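Local coordinates for protein succinate-semialdehyde dehydrogenase (NAD(P)(+)) (Marinobacter aquaeolei, PDB 3RH9) that probably oxidises succinate semialdehyde to succinate, with NAD+ or NADP+ as electron acceptor, as a member of the aldehyde dehydrogenase family, at residues A114-Y119 and P448-P453; P262-D267 and A397-E402; A269-A274 and D304-K309; A417-T422 and F437-W442. One frame throughout, in Å; residues are numbered along the deposited sequence.

Contact 1. Residues A114-Y119 and P448-P453; sequences AGFFDY and PTPEAP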
loop_
_atom_site.group_PDB
_atom_site.type_symbol
_atom_site.label_atom_id
_atom_site.label_comp_id
_atom_site.label_asym_id
_atom_site.label_seq_id
_atom_site.Cartn_x
_atom_site.Cartn_y
_atom_site.Cartn_z
ATOM N N ALA A 114 10.644 -18.234 -14.431
ATOM C CA ALA A 114 11.382 -19.136 -13.558
ATOM C C ALA A 114 12.290 -18.371 -12.612
ATOM O O ALA A 114 12.561 -18.829 -11.514
ATOM C CB ALA A 114 12.183 -20.120 -14.384
ATOM N N GLY A 115 12.752 -17.203 -13.049
ATOM C CA GLY A 115 13.750 -16.443 -12.316
ATOM C C GLY A 115 13.175 -15.707 -11.120
ATOM O O GLY A 115 13.911 -15.231 -10.246
ATOM N N PHE A 116 11.853 -15.598 -11.087
ATOM C CA PHE A 116 11.192 -14.991 -9.946
ATOM C C PHE A 116 11.189 -15.982 -8.807
ATOM O O PHE A 116 11.470 -15.651 -7.651
ATOM C CB PHE A 116 9.771 -14.558 -10.311
ATOM C CG PHE A 116 9.732 -13.281 -11.079
ATOM C CD1 PHE A 116 9.918 -12.067 -10.430
ATOM C CD2 PHE A 116 9.556 -13.284 -12.458
ATOM C CE1 PHE A 116 9.904 -10.881 -11.129
ATOM C CE2 PHE A 116 9.541 -12.087 -13.168
ATOM C CZ PHE A 116 9.722 -10.883 -12.498
ATOM N N PHE A 117 10.887 -17.217 -9.158
ATOM C CA PHE A 117 10.900 -18.296 -8.198
ATOM C C PHE A 117 12.310 -18.533 -7.694
ATOM O O PHE A 117 12.527 -18.772 -6.510
ATOM C CB PHE A 117 10.284 -19.539 -8.822
ATOM C CG PHE A 117 8.794 -19.485 -8.869
ATOM C CD1 PHE A 117 8.142 -19.159 -10.030
ATOM C CD2 PHE A 117 8.044 -19.720 -7.729
ATOM C CE1 PHE A 117 6.762 -19.101 -10.062
ATOM C CE2 PHE A 117 6.676 -19.656 -7.752
ATOM C CZ PHE A 117 6.031 -19.352 -8.914
ATOM N N ASP A 118 13.274 -18.447 -8.594
ATOM C CA ASP A 118 14.650 -18.616 -8.192
ATOM C C ASP A 118 15.010 -17.510 -7.225
ATOM O O ASP A 118 15.616 -17.745 -6.188
ATOM C CB ASP A 118 15.599 -18.582 -9.393
ATOM C CG ASP A 118 17.023 -18.966 -9.012
ATOM O OD1 ASP A 118 17.221 -20.014 -8.348
ATOM O OD2 ASP A 118 17.949 -18.214 -9.360
ATOM N N TYR A 119 14.624 -16.292 -7.565
ATOM C CA TYR A 119 15.076 -15.168 -6.788
ATOM C C TYR A 119 14.444 -15.210 -5.404
ATOM O O TYR A 119 15.081 -14.870 -4.408
ATOM C CB TYR A 119 14.783 -13.857 -7.496
ATOM C CG TYR A 119 15.102 -12.693 -6.616
ATOM C CD1 TYR A 119 14.142 -12.176 -5.756
ATOM C CD2 TYR A 119 16.377 -12.129 -6.609
ATOM C CE1 TYR A 119 14.438 -11.120 -4.926
ATOM C CE2 TYR A 119 16.682 -11.059 -5.776
ATOM C CZ TYR A 119 15.705 -10.568 -4.937
ATOM O OH TYR A 119 15.981 -9.512 -4.112
ATOM N N PRO A 448 11.349 -4.976 -16.498
ATOM C CA PRO A 448 11.571 -5.338 -15.091
ATOM C C PRO A 448 12.333 -6.660 -14.918
ATOM O O PRO A 448 12.327 -7.512 -15.810
ATOM C CB PRO A 448 10.148 -5.484 -14.535
ATOM C CG PRO A 448 9.253 -4.847 -15.538
ATOM C CD PRO A 448 9.924 -4.985 -16.860
ATOM N N THR A 449 12.963 -6.835 -13.762
ATOM C CA THR A 449 13.717 -8.053 -13.478
ATOM C C THR A 449 13.440 -8.558 -12.055
ATOM O O THR A 449 13.144 -7.763 -11.163
ATOM C CB THR A 449 15.216 -7.812 -13.675
ATOM O OG1 THR A 449 15.859 -9.055 -13.961
ATOM C CG2 THR A 449 15.823 -7.188 -12.431
ATOM N N PRO A 450 13.526 -9.886 -11.833
ATOM C CA PRO A 450 13.164 -10.430 -10.519
ATOM C C PRO A 450 13.983 -9.829 -9.389
ATOM O O PRO A 450 13.496 -9.726 -8.274
ATOM C CB PRO A 450 13.473 -11.925 -10.663
ATOM C CG PRO A 450 13.421 -12.182 -12.117
ATOM C CD PRO A 450 13.982 -10.949 -12.744
ATOM N N GLU A 451 15.208 -9.414 -9.700
ATOM C CA GLU A 451 16.147 -8.875 -8.730
ATOM C C GLU A 451 15.865 -7.434 -8.277
ATOM O O GLU A 451 16.556 -6.921 -7.397
ATOM C CB GLU A 451 17.552 -8.930 -9.315
ATOM C CG GLU A 451 18.043 -10.313 -9.729
ATOM C CD GLU A 451 17.774 -10.646 -11.197
ATOM O OE1 GLU A 451 16.869 -10.035 -11.798
ATOM O OE2 GLU A 451 18.468 -11.529 -11.751
ATOM N N ALA A 452 14.876 -6.766 -8.873
ATOM C CA ALA A 452 14.629 -5.351 -8.540
ATOM C C ALA A 452 13.147 -4.938 -8.527
ATOM O O ALA A 452 12.334 -5.497 -9.242
ATOM C CB ALA A 452 15.454 -4.427 -9.446
ATOM N N PRO A 453 12.792 -3.961 -7.684
ATOM C CA PRO A 453 11.371 -3.610 -7.540
ATOM C C PRO A 453 10.793 -2.985 -8.802
ATOM O O PRO A 453 11.479 -2.224 -9.480
ATOM C CB PRO A 453 11.374 -2.592 -6.386
ATOM C CG PRO A 453 12.819 -2.065 -6.330
ATOM C CD PRO A 453 13.640 -3.274 -6.687
#

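Contact 2. Residues P262-D267 and A397-E402; sequences PFIVFD and ALFRTE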
loop_
_atom_site.group_PDB
_atom_site.type_symbol
_atom_site.label_atom_id
_atom_site.label_comp_id
_atom_site.label_asym_id
_atom_site.label_seq_id
_atom_site.Cartn_x
_atom_site.Cartn_y
_atom_site.Cartn_z
ATOM N N PRO A 262 7.312 6.797 -21.957
ATOM C CA PRO A 262 8.076 7.700 -22.810
ATOM C C PRO A 262 9.463 7.109 -23.009
ATOM O O PRO A 262 10.107 6.747 -22.034
ATOM C CB PRO A 262 8.190 8.964 -21.963
ATOM C CG PRO A 262 7.697 8.592 -20.592
ATOM C CD PRO A 262 7.508 7.124 -20.541
ATOM N N PHE A 263 9.900 6.998 -24.259
ATOM C CA PHE A 263 11.224 6.472 -24.599
ATOM C C PHE A 263 11.984 7.631 -25.231
ATOM O O PHE A 263 11.687 8.031 -26.353
ATOM C CB PHE A 263 11.053 5.325 -25.582
ATOM C CG PHE A 263 12.329 4.634 -25.969
ATOM C CD1 PHE A 263 13.200 5.205 -26.888
ATOM C CD2 PHE A 263 12.626 3.375 -25.475
ATOM C CE1 PHE A 263 14.372 4.553 -27.263
ATOM C CE2 PHE A 263 13.799 2.722 -25.861
ATOM C CZ PHE A 263 14.665 3.314 -26.754
ATOM N N ILE A 264 12.942 8.187 -24.496
ATOM C CA ILE A 264 13.513 9.493 -24.820
ATOM C C ILE A 264 14.924 9.396 -25.390
ATOM O O ILE A 264 15.765 8.698 -24.827
ATOM C CB ILE A 264 13.538 10.392 -23.563
ATOM C CG1 ILE A 264 12.117 10.617 -23.042
ATOM C CG2 ILE A 264 14.212 11.712 -23.869
ATOM C CD1 ILE A 264 12.076 11.249 -21.694
ATOM N N VAL A 265 15.184 10.095 -26.495
ATOM C CA VAL A 265 16.489 10.017 -27.157
ATOM C C VAL A 265 17.188 11.360 -27.393
ATOM O O VAL A 265 16.805 12.124 -28.271
ATOM C CB VAL A 265 16.385 9.311 -28.515
ATOM C CG1 VAL A 265 17.762 9.193 -29.140
ATOM C CG2 VAL A 265 15.727 7.943 -28.370
ATOM N N PHE A 266 18.241 11.633 -26.641
ATOM C CA PHE A 266 18.959 12.894 -26.812
ATOM C C PHE A 266 19.869 12.955 -28.057
ATOM O O PHE A 266 20.248 11.918 -28.613
ATOM C CB PHE A 266 19.697 13.279 -25.525
ATOM C CG PHE A 266 18.791 13.867 -24.490
ATOM C CD1 PHE A 266 18.505 15.214 -24.490
ATOM C CD2 PHE A 266 18.173 13.065 -23.551
ATOM C CE1 PHE A 266 17.653 15.755 -23.551
ATOM C CE2 PHE A 266 17.314 13.606 -22.611
ATOM C CZ PHE A 266 17.061 14.951 -22.615
ATOM N N ASP A 267 20.174 14.177 -28.502
ATOM C CA ASP A 267 21.048 14.408 -29.661
ATOM C C ASP A 267 22.481 13.906 -29.465
ATOM O O ASP A 267 23.198 13.673 -30.429
ATOM C CB ASP A 267 21.074 15.893 -30.043
ATOM C CG ASP A 267 21.327 16.805 -28.852
ATOM O OD1 ASP A 267 21.475 16.290 -27.718
ATOM O OD2 ASP A 267 21.369 18.046 -29.048
ATOM N N ALA A 397 7.722 11.836 -31.478
ATOM C CA ALA A 397 7.468 13.238 -31.160
ATOM C C ALA A 397 8.797 13.926 -31.061
ATOM O O ALA A 397 9.752 13.325 -30.603
ATOM C CB ALA A 397 6.748 13.343 -29.843
ATOM N N LEU A 398 8.882 15.182 -31.470
ATOM C CA LEU A 398 10.163 15.875 -31.398
ATOM C C LEU A 398 10.310 16.648 -30.102
ATOM O O LEU A 398 9.319 16.935 -29.440
ATOM C CB LEU A 398 10.348 16.813 -32.591
ATOM C CG LEU A 398 10.282 16.157 -33.969
ATOM C CD1 LEU A 398 10.622 17.179 -35.034
ATOM C CD2 LEU A 398 11.209 14.953 -34.047
ATOM N N PHE A 399 11.552 16.970 -29.738
ATOM C CA PHE A 399 11.819 17.884 -28.624
ATOM C C PHE A 399 13.209 18.537 -28.709
ATOM O O PHE A 399 14.096 18.061 -29.429
ATOM C CB PHE A 399 11.648 17.164 -27.281
ATOM C CG PHE A 399 12.817 16.301 -26.904
ATOM C CD1 PHE A 399 12.935 15.017 -27.401
ATOM C CD2 PHE A 399 13.797 16.775 -26.048
ATOM C CE1 PHE A 399 14.012 14.229 -27.052
ATOM C CE2 PHE A 399 14.868 15.990 -25.699
ATOM C CZ PHE A 399 14.985 14.718 -26.205
ATOM N N ARG A 400 13.397 19.621 -27.960
ATOM C CA ARG A 400 14.707 20.279 -27.866
ATOM C C ARG A 400 15.370 20.128 -26.482
ATOM O O ARG A 400 16.412 19.490 -26.352
ATOM C CB ARG A 400 14.604 21.774 -28.210
ATOM C CG ARG A 400 13.716 22.122 -29.385
ATOM C CD ARG A 400 14.499 22.241 -30.663
ATOM N NE ARG A 400 15.550 23.253 -30.574
ATOM C CZ ARG A 400 16.529 23.382 -31.466
ATOM N NH1 ARG A 400 16.578 22.567 -32.512
ATOM N NH2 ARG A 400 17.459 24.314 -31.315
ATOM N N THR A 401 14.766 20.721 -25.455
ATOM C CA THR A 401 15.423 20.832 -24.153
ATOM C C THR A 401 15.182 19.675 -23.185
ATOM O O THR A 401 14.179 18.976 -23.262
ATOM C CB THR A 401 15.006 22.112 -23.420
ATOM O OG1 THR A 401 13.699 21.929 -22.857
ATOM C CG2 THR A 401 14.992 23.278 -24.370
ATOM N N GLU A 402 16.114 19.506 -22.252
ATOM C CA GLU A 402 15.979 18.517 -21.189
ATOM C C GLU A 402 14.696 18.736 -20.391
ATOM O O GLU A 402 13.903 17.818 -20.225
ATOM C CB GLU A 402 17.190 18.564 -20.252
ATOM C CG GLU A 402 17.055 17.691 -19.014
ATOM C CD GLU A 402 18.288 17.736 -18.120
ATOM O OE1 GLU A 402 19.408 17.857 -18.661
ATOM O OE2 GLU A 402 18.139 17.639 -16.876
#

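Contact 3. Residues A269-A274 and D304-K309; sequences ADLEAA and DAFGQK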
loop_
_atom_site.group_PDB
_atom_site.type_symbol
_atom_site.label_atom_id
_atom_site.label_comp_id
_atom_site.label_asym_id
_atom_site.label_seq_id
_atom_site.Cartn_x
_atom_site.Cartn_y
_atom_site.Cartn_z
ATOM N N ALA A 269 22.976 11.060 -27.862
ATOM C CA ALA A 269 22.801 9.629 -27.651
ATOM C C ALA A 269 23.466 8.793 -28.743
ATOM O O ALA A 269 23.528 9.212 -29.885
ATOM C CB ALA A 269 21.313 9.294 -27.572
ATOM N N ASP A 270 23.960 7.610 -28.389
ATOM C CA ASP A 270 24.403 6.626 -29.369
ATOM C C ASP A 270 23.157 6.106 -30.085
ATOM O O ASP A 270 22.396 5.323 -29.525
ATOM C CB ASP A 270 25.144 5.500 -28.644
ATOM C CG ASP A 270 25.395 4.266 -29.525
ATOM O OD1 ASP A 270 24.836 4.172 -30.637
ATOM O OD2 ASP A 270 26.154 3.368 -29.085
ATOM N N LEU A 271 22.944 6.546 -31.322
ATOM C CA LEU A 271 21.697 6.251 -32.042
ATOM C C LEU A 271 21.508 4.778 -32.356
ATOM O O LEU A 271 20.391 4.270 -32.297
ATOM C CB LEU A 271 21.599 7.057 -33.344
ATOM C CG LEU A 271 20.837 8.366 -33.301
ATOM C CD1 LEU A 271 21.105 9.081 -32.005
ATOM C CD2 LEU A 271 21.238 9.225 -34.473
ATOM N N GLU A 272 22.588 4.101 -32.730
ATOM C CA GLU A 272 22.488 2.700 -33.102
ATOM C C GLU A 272 22.034 1.880 -31.913
ATOM O O GLU A 272 21.222 0.972 -32.050
ATOM C CB GLU A 272 23.827 2.180 -33.632
ATOM C CG GLU A 272 24.171 2.688 -35.036
ATOM C CD GLU A 272 23.263 2.093 -36.130
ATOM O OE1 GLU A 272 23.105 0.842 -36.156
ATOM O OE2 GLU A 272 22.724 2.868 -36.968
ATOM N N ALA A 273 22.553 2.209 -30.736
ATOM C CA ALA A 273 22.177 1.488 -29.522
ATOM C C ALA A 273 20.717 1.745 -29.141
ATOM O O ALA A 273 19.978 0.818 -28.817
ATOM C CB ALA A 273 23.119 1.846 -28.372
ATOM N N ALA A 274 20.305 3.006 -29.185
ATOM C CA ALA A 274 18.917 3.354 -28.925
ATOM C C ALA A 274 17.954 2.682 -29.934
ATOM O O ALA A 274 16.919 2.141 -29.562
ATOM C CB ALA A 274 18.751 4.866 -28.927
ATOM N N ASP A 304 15.583 12.744 -37.974
ATOM C CA ASP A 304 15.629 12.173 -39.319
ATOM C C ASP A 304 16.493 10.926 -39.404
ATOM O O ASP A 304 16.067 9.890 -39.919
ATOM C CB ASP A 304 16.150 13.205 -40.306
ATOM C CG ASP A 304 15.081 14.176 -40.736
ATOM O OD1 ASP A 304 13.896 13.756 -40.721
ATOM O OD2 ASP A 304 15.422 15.340 -41.086
ATOM N N ALA A 305 17.718 11.043 -38.907
ATOM C CA ALA A 305 18.621 9.912 -38.867
ATOM C C ALA A 305 18.001 8.804 -38.025
ATOM O O ALA A 305 18.130 7.622 -38.340
ATOM C CB ALA A 305 19.962 10.327 -38.304
ATOM N N PHE A 306 17.311 9.183 -36.957
ATOM C CA PHE A 306 16.753 8.169 -36.083
ATOM C C PHE A 306 15.620 7.378 -36.746
ATOM O O PHE A 306 15.575 6.153 -36.630
ATOM C CB PHE A 306 16.328 8.739 -34.719
ATOM C CG PHE A 306 16.021 7.673 -33.693
ATOM C CD1 PHE A 306 17.019 6.825 -33.235
ATOM C CD2 PHE A 306 14.740 7.503 -33.209
ATOM C CE1 PHE A 306 16.742 5.834 -32.306
ATOM C CE2 PHE A 306 14.462 6.516 -32.277
ATOM C CZ PHE A 306 15.467 5.683 -31.825
ATOM N N GLY A 307 14.720 8.070 -37.437
ATOM C CA GLY A 307 13.630 7.401 -38.124
ATOM C C GLY A 307 14.148 6.417 -39.156
ATOM O O GLY A 307 13.656 5.293 -39.281
ATOM N N GLN A 308 15.163 6.853 -39.893
ATOM C CA GLN A 308 15.799 6.034 -40.911
ATOM C C GLN A 308 16.241 4.724 -40.293
ATOM O O GLN A 308 15.888 3.643 -40.776
ATOM C CB GLN A 308 17.029 6.755 -41.469
ATOM C CG GLN A 308 17.261 6.539 -42.952
ATOM C CD GLN A 308 16.263 7.330 -43.779
ATOM O OE1 GLN A 308 15.927 8.471 -43.440
ATOM N NE2 GLN A 308 15.777 6.727 -44.868
ATOM N N LYS A 309 17.020 4.837 -39.220
ATOM C CA LYS A 309 17.517 3.670 -38.508
ATOM C C LYS A 309 16.376 2.756 -38.067
ATOM O O LYS A 309 16.491 1.524 -38.139
ATOM C CB LYS A 309 18.368 4.088 -37.311
ATOM C CG LYS A 309 19.774 4.528 -37.664
ATOM C CD LYS A 309 20.409 5.331 -36.536
ATOM C CE LYS A 309 21.883 5.623 -36.820
ATOM N NZ LYS A 309 22.195 5.657 -38.285
#

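Contact 4. Residues A417-T422 and F437-W442; sequences ASYVFT and FGHVGW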
loop_
_atom_site.group_PDB
_atom_site.type_symbol
_atom_site.label_atom_id
_atom_site.label_comp_id
_atom_site.label_asym_id
_atom_site.label_seq_id
_atom_site.Cartn_x
_atom_site.Cartn_y
_atom_site.Cartn_z
ATOM N N ALA A 417 6.655 2.630 -16.703
ATOM C CA ALA A 417 8.018 2.599 -17.231
ATOM C C ALA A 417 8.393 3.817 -18.095
ATOM O O ALA A 417 7.535 4.556 -18.556
ATOM C CB ALA A 417 8.272 1.306 -17.971
ATOM N N SER A 418 9.694 4.011 -18.282
ATOM C CA SER A 418 10.238 5.132 -19.041
ATOM C C SER A 418 11.697 4.852 -19.415
ATOM O O SER A 418 12.350 4.013 -18.803
ATOM C CB SER A 418 10.135 6.436 -18.250
ATOM O OG SER A 418 10.621 6.274 -16.933
ATOM N N TYR A 419 12.211 5.529 -20.434
ATOM C CA TYR A 419 13.564 5.230 -20.898
ATOM C C TYR A 419 14.237 6.470 -21.419
ATOM O O TYR A 419 13.603 7.299 -22.077
ATOM C CB TYR A 419 13.530 4.178 -21.996
ATOM C CG TYR A 419 12.702 2.994 -21.627
ATOM C CD1 TYR A 419 13.264 1.909 -20.962
ATOM C CD2 TYR A 419 11.344 2.960 -21.917
ATOM C CE1 TYR A 419 12.498 0.820 -20.606
ATOM C CE2 TYR A 419 10.572 1.874 -21.557
ATOM C CZ TYR A 419 11.160 0.816 -20.908
ATOM O OH TYR A 419 10.397 -0.256 -20.572
ATOM N N VAL A 420 15.524 6.598 -21.132
ATOM C CA VAL A 420 16.260 7.756 -21.600
ATOM C C VAL A 420 17.637 7.365 -22.117
ATOM O O VAL A 420 18.374 6.620 -21.460
ATOM C CB VAL A 420 16.389 8.809 -20.496
ATOM C CG1 VAL A 420 17.188 8.250 -19.320
ATOM C CG2 VAL A 420 17.008 10.086 -21.055
ATOM N N PHE A 421 17.969 7.857 -23.309
ATOM C CA PHE A 421 19.281 7.626 -23.903
ATOM C C PHE A 421 20.014 8.930 -24.046
ATOM O O PHE A 421 19.470 9.897 -24.564
ATOM C CB PHE A 421 19.163 6.951 -25.263
ATOM C CG PHE A 421 18.741 5.519 -25.188
ATOM C CD1 PHE A 421 17.453 5.181 -24.810
ATOM C CD2 PHE A 421 19.630 4.504 -25.491
ATOM C CE1 PHE A 421 17.068 3.860 -24.743
ATOM C CE2 PHE A 421 19.241 3.180 -25.429
ATOM C CZ PHE A 421 17.963 2.859 -25.055
ATOM N N THR A 422 21.256 8.954 -23.590
ATOM C CA THR A 422 22.029 10.180 -23.612
ATOM C C THR A 422 23.462 9.883 -23.192
ATOM O O THR A 422 23.696 9.164 -22.231
ATOM C CB THR A 422 21.384 11.249 -22.688
ATOM O OG1 THR A 422 22.096 12.488 -22.773
ATOM C CG2 THR A 422 21.366 10.773 -21.242
ATOM N N PHE A 437 8.282 7.873 -12.849
ATOM C CA PHE A 437 8.009 6.516 -13.297
ATOM C C PHE A 437 8.715 5.505 -12.395
ATOM O O PHE A 437 9.807 5.752 -11.891
ATOM C CB PHE A 437 8.412 6.330 -14.757
ATOM C CG PHE A 437 7.537 7.069 -15.702
ATOM C CD1 PHE A 437 7.719 8.423 -15.917
ATOM C CD2 PHE A 437 6.504 6.421 -16.357
ATOM C CE1 PHE A 437 6.896 9.099 -16.764
ATOM C CE2 PHE A 437 5.672 7.101 -17.206
ATOM C CZ PHE A 437 5.868 8.429 -17.414
ATOM N N GLY A 438 8.070 4.369 -12.178
ATOM C CA GLY A 438 8.626 3.366 -11.302
ATOM C C GLY A 438 9.851 2.735 -11.902
ATOM O O GLY A 438 10.668 2.180 -11.189
ATOM N N HIS A 439 9.981 2.817 -13.217
ATOM C CA HIS A 439 11.073 2.146 -13.915
ATOM C C HIS A 439 11.616 3.069 -15.006
ATOM O O HIS A 439 10.869 3.520 -15.874
ATOM C CB HIS A 439 10.599 0.802 -14.490
ATOM C CG HIS A 439 11.669 0.013 -15.195
ATOM N ND1 HIS A 439 11.994 0.209 -16.524
ATOM C CD2 HIS A 439 12.454 -1.008 -14.768
ATOM C CE1 HIS A 439 12.944 -0.636 -16.877
ATOM N NE2 HIS A 439 13.242 -1.388 -15.831
ATOM N N VAL A 440 12.910 3.365 -14.929
ATOM C CA VAL A 440 13.589 4.187 -15.932
ATOM C C VAL A 440 14.824 3.474 -16.483
ATOM O O VAL A 440 15.804 3.246 -15.771
ATOM C CB VAL A 440 14.063 5.556 -15.378
ATOM C CG1 VAL A 440 14.655 6.399 -16.502
ATOM C CG2 VAL A 440 12.938 6.296 -14.679
ATOM N N GLY A 441 14.769 3.125 -17.761
ATOM C CA GLY A 441 15.924 2.593 -18.441
ATOM C C GLY A 441 16.924 3.699 -18.703
ATOM O O GLY A 441 16.588 4.743 -19.268
ATOM N N TRP A 442 18.153 3.467 -18.260
ATOM C CA TRP A 442 19.268 4.331 -18.578
ATOM C C TRP A 442 20.088 3.702 -19.726
ATOM O O TRP A 442 20.746 2.682 -19.554
ATOM C CB TRP A 442 20.108 4.536 -17.321
ATOM C CG TRP A 442 21.206 5.521 -17.472
ATOM C CD1 TRP A 442 21.631 6.103 -18.631
ATOM C CD2 TRP A 442 22.062 6.017 -16.434
ATOM N NE1 TRP A 442 22.687 6.950 -18.379
ATOM C CE2 TRP A 442 22.975 6.912 -17.037
ATOM C CE3 TRP A 442 22.141 5.797 -15.052
ATOM C CZ2 TRP A 442 23.956 7.591 -16.305
ATOM C CZ3 TRP A 442 23.119 6.466 -14.324
ATOM C CH2 TRP A 442 24.012 7.353 -14.952
HETATM O O HOH W 1 25.094 8.564 -19.634
#

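Contact 1. Residues A114-Y119 and P448-P453
P450, in the loop between strands 439-442 and 461-462, has the largest share of this contact with helix 103-123, where F116 and Y119 both meet it. Its CG stands over the centre of the F116 ring, 3.7 Å from the centroid and 4° off the ring normal, a CH-pi contact in which the two side chains cross at about a right angle. CB of P450 covers the rim of that ring, 3.6 Å from F116 CD1, and meets the helix backbone at G115 O, 3.4 Å away. Y119 reaches the turn because its CG is anti to the backbone N (chi1 173°). One face of its ring receives P450 O, offset toward the rim and 3.6 Å from Y119 CD1, while E451 CA makes a CH-pi contact with the same face, 4.1 Å from the Y119 centroid.

A type I turn from T449 to A452 presents these groups, closed by A452 N to T449 O and braced by the 2.6 Å bond from T449 OG1 to E451 OE1. The F116 side chain lies about 8 Å from that of E256, the predicted active-site residue. With no hydrogen bond across the two segments, the contact probably rests on dispersion and CH-pi attraction.

Contact 2. Residues P262-D267 and A397-E402
The aromatic pair F266 and F399 dominates, with the edge of F399 turned toward the face of F266. The planes stand at 88° and the centroids are 5.1 Å apart, so the pair is T-shaped. F399 CE2 comes nearest, 3.5 Å from F266 CE1, while CZ sits above the F266 ring, toward its rim. F399 is brought there by a chi1 of 79°, which sets its CG between the backbone N and the carbonyl carbon. A second edge-to-face pair, with H299, holds the F399 ring from strand 295-299, and F266 in turn has a cation-pi partner in R427.

Aliphatic packing is slighter: I264 CG2 touches F399 CZ at 3.9 Å, the two side chains crossing at about a right angle.

Contacts with the backbone complete the set. V265 O lies 3.7 Å from F399 CE1, and E402 CA meets the edge of the F266 ring in its plane, 4.0 Å from F266 CZ. E402 opens helix 402-409 just after the N-cap T401, and its carboxylate is engaged elsewhere, in a salt bridge to R430.

Strands 262-265 and 393-399 are separated in the sheet by strand 295-299, and no hydrogen bond joins the two segments. Edge-to-face attraction and dispersion probably link them across the intervening strand, in a buried apolar setting.

Contact 3. Residues A269-A274 and D304-K309
K309 reaches L271 and E272 from the facing helix through a chain that starts beside its backbone N (chi1 -78°), runs extended through chi2 and chi3, and bends at chi4. F306 takes the other course: a chi1 of -168° puts the ring opposite its own amide nitrogen and swings it toward L271 and A274. E272 leaves its helix on the side away from the opposing one, and a bend at chi2 turns its carboxylate, as modelled, back toward the lysine.

L271 is the main apolar element. Its CB lies alongside the lysine methylenes, 3.8 Å from K309 CE, and its CG is 4.1 Å from F306 CD1. CD2 of the leucine reaches A305 CB at 4.2 Å. The F306 ring presents its edge to L271 O, which lies in the ring plane 4.0 Å from F306 CE1, and that same CE1 also touches A274 CB at 4.0 Å.

Helices 271-283 and 303-316 follow strands 262-265 and 295-299, parallel neighbours in the sheet, as successive units of an alpha/beta fold, and the contact joins the N-terminal turn of the first helix to the early turns of the second. D270 provides the N-cap of the first: its OD1 accepts from A273 N at 3.0 Å, with the donor well above the carboxylate plane.

At the outer side E272 OE2 lies 3.1 Å from K309 NZ as a salt bridge, although the placing of OE2 is doubtful. The other carboxylate oxygen, OE1, makes a salt bridge with R313 one turn further along the second helix.

Contact 4. Residues A417-T422 and F437-W442
The F437 ring takes S418 CB over one face, 4.0 Å from the centroid in a CH-pi contact set off toward the rim. Y419 and H439 meet obliquely, their planes 67° apart, with Y419 CE1 near the plane of the imidazole at its edge and 4.0 Å from H439 CE1. CD1 of the tyrosine rests against G441 CA, where no side chain intervenes, and Y419 OH is bonded to V291 O. At the edge of the W442 indole, in its plane, a water accepts from NE1 and donates to T422 O, joining the far ends of the two segments.

Between the strands the bonding is that of parallel beta structure. G441 N donates to S418 O at 2.8 Å, and V420 N donates to G441 O at 2.8 Å, close to straight. S418 N to H439 O is a weak bond, bent to 120°. The serine adds a second donor to that carbonyl: a chi1 of 49° folds OG back over its own backbone, 3.0 Å from H439 O. H439 O thus takes two donors from one serine, the backbone one weakly. V420 CG1 and V440 CG1 pack 4.2 Å apart on the face that S418 and W442 also occupy.

Strand 439-442 is outermost in its sheet within the chain, and backbone bonds from G438, V440 and W442 reach the second subunit, consistent with the sheet continuing across the interface. Together with helix 425-434 the two strands form a classic beta-alpha-beta crossover of the aldehyde dehydrogenase fold.

How the contacts relate
From the N terminus, helix 103-123 opens contact 1, whose loop closes only at 448-453 and so encloses the other three contacts. Within it contact 2 opens at 262-267, and contact 3 opens and closes (269-274 with 304-309) before contact 2 ends at 397-402. Contact 4 follows in series, its strands separated by a single helix; no two loops cross. Contacts 2 and 4 share one sheet, where strands 262-265 and 417-421 are neighbours, and contact 3 ties together helices covering it, with A274 against F421 and F306 against V265. Contact 1 joins the N-terminal helical part to the loop beyond strand 439-442; like contact 4, it touches the second subunit.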